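Local atomic coordinates of VipE (Legionella pneumophila subsp. pneumophila str. Philadelphia 1, PDB entry 4QN8), a protein that is a Legionella effector of unknown molecular activity, represented here by its largely helical N-terminal part, and probably acts on the host cell after delivery by the bacterium. Residues Thr39-Tyr44 / Ser54-Met59. Numbering follows the deposited sequence.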
# COMPACT_ATOMS: atom_id res chain seq x y z
N THR A 39 10.40 6.36 -2.23
CA THR A 39 10.57 7.72 -2.75
C THR A 39 10.33 7.80 -4.25
O THR A 39 10.53 6.82 -4.97
CB THR A 39 11.98 8.30 -2.47
OG1 THR A 39 12.96 7.55 -3.21
CG2 THR A 39 12.32 8.27 -0.99
N LYS A 40 9.90 8.97 -4.72
CA LYS A 40 9.89 9.22 -6.15
C LYS A 40 11.35 9.34 -6.59
O LYS A 40 12.23 9.56 -5.76
CB LYS A 40 9.13 10.52 -6.48
CG LYS A 40 9.82 11.79 -5.99
CD LYS A 40 9.09 13.04 -6.51
CE LYS A 40 10.03 14.23 -6.67
NZ LYS A 40 11.03 14.04 -7.76
N SER A 41 11.60 9.18 -7.89
CA SER A 41 12.93 9.44 -8.42
C SER A 41 13.24 10.93 -8.28
O SER A 41 12.32 11.75 -8.17
CB SER A 41 13.01 9.02 -9.89
OG SER A 41 12.00 9.65 -10.67
N GLU A 42 14.51 11.29 -8.27
CA GLU A 42 14.87 12.70 -8.17
C GLU A 42 14.49 13.43 -9.46
O GLU A 42 14.55 12.86 -10.55
CB GLU A 42 16.35 12.87 -7.87
CG GLU A 42 16.71 14.22 -7.27
CD GLU A 42 16.40 14.30 -5.78
OE1 GLU A 42 17.22 13.79 -4.98
OE2 GLU A 42 15.34 14.86 -5.41
N GLY A 43 14.07 14.69 -9.34
CA GLY A 43 13.61 15.42 -10.50
C GLY A 43 12.14 15.14 -10.79
O GLY A 43 11.34 14.95 -9.87
N TYR A 44 11.78 15.10 -12.07
CA TYR A 44 10.38 14.98 -12.45
C TYR A 44 10.03 13.61 -13.03
O TYR A 44 10.90 12.89 -13.52
CB TYR A 44 10.02 16.09 -13.44
CG TYR A 44 10.01 17.45 -12.78
CD1 TYR A 44 8.85 17.94 -12.18
CD2 TYR A 44 11.15 18.23 -12.74
CE1 TYR A 44 8.84 19.17 -11.57
CE2 TYR A 44 11.14 19.47 -12.13
CZ TYR A 44 9.98 19.94 -11.55
OH TYR A 44 9.96 21.17 -10.94
N SER A 54 15.04 5.79 -12.98
CA SER A 54 15.28 7.22 -13.07
C SER A 54 14.00 7.98 -13.39
O SER A 54 14.03 9.19 -13.64
CB SER A 54 16.33 7.52 -14.15
OG SER A 54 15.81 7.23 -15.43
N ASN A 55 12.88 7.26 -13.41
CA ASN A 55 11.59 7.87 -13.76
C ASN A 55 10.43 7.19 -13.04
O ASN A 55 9.82 6.26 -13.58
CB ASN A 55 11.36 7.84 -15.27
CG ASN A 55 10.26 8.81 -15.73
OD1 ASN A 55 10.26 9.99 -15.34
ND2 ASN A 55 9.33 8.32 -16.54
N HIS A 56 10.14 7.62 -11.82
CA HIS A 56 9.03 7.01 -11.08
C HIS A 56 8.51 7.91 -9.97
O HIS A 56 9.27 8.54 -9.23
CB HIS A 56 9.42 5.63 -10.52
CG HIS A 56 10.52 5.67 -9.51
ND1 HIS A 56 11.83 5.40 -9.85
CD2 HIS A 56 10.52 5.95 -8.19
CE1 HIS A 56 12.59 5.52 -8.76
NE2 HIS A 56 11.83 5.84 -7.75
N SER A 57 7.19 7.98 -9.86
CA SER A 57 6.57 8.68 -8.75
C SER A 57 6.69 7.87 -7.48
O SER A 57 7.09 6.69 -7.50
CB SER A 57 5.10 8.95 -9.04
OG SER A 57 4.36 7.74 -9.01
N LYS A 58 6.33 8.48 -6.35
CA LYS A 58 6.28 7.74 -5.10
C LYS A 58 5.29 6.58 -5.16
O LYS A 58 5.63 5.45 -4.79
CB LYS A 58 5.96 8.67 -3.92
CG LYS A 58 5.88 7.97 -2.58
CD LYS A 58 5.73 8.98 -1.46
CE LYS A 58 5.53 8.30 -0.11
NZ LYS A 58 5.75 9.30 0.98
N MSE A 59 4.08 6.83 -5.66
CA MSE A 59 3.14 5.73 -5.83
C MSE A 59 3.63 4.67 -6.82
O MSE A 59 3.42 3.48 -6.58
CB MSE A 59 1.73 6.19 -6.21
CG MSE A 59 0.79 4.99 -6.43
SE MSE A 59 0.70 3.82 -4.84
CE MSE A 59 -0.00 5.29 -3.83
O HOH W 1 13.84 7.14 -5.45
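Lys40 and Ser41 run beside His56-Lys58, with the CA atoms of Lys40 and Lys58 4.0 Å apart, and a 2.8 Å hydrogen bond from Ser41 N to His56 O joins the two backbones. Ser41 returns a second link through its side chain: OG accepts from His56 N at 3.0 Å, with an N-H...O angle of 171°. With chi1 at 55°, Ser41 OG sits between its own backbone N and carbonyl carbon, which turns the hydroxyl to the His56 amide. The backbone itself places Ser41 CB over the imidazole, in a CH-pi contact 3.8 Å from the ring centroid of His56, while Ser41 N lies above the same ring, shifted toward its rim. Thr39 O meets the ring at its edge and in its plane, where it accepts a weak, bent bond from NE2. The other ring nitrogen, ND1, is hydrogen-bonded to Ser52 O; this bond and the face contact with Ser41 hold the imidazole, and the NE2 bond adds little. Lys40 packs through CB, 3.5 Å from Lys58 N, but its chain bends back at chi4 and brings NZ to Ser41 O at 2.7 Å. Asn55 OD1 is taken by Asp46 N, and Ser57 OG N-caps helix 58-69 through Asp60 N. The contact thus ties together the two ends of the irregular excursion between Tyr44 and Ser54, within the connection from helix 26-32 to helix 58-69. Its chemistry rests on the Ser41-His56 pairing, in which the serine supplies both a backbone donor and a side-chain acceptor.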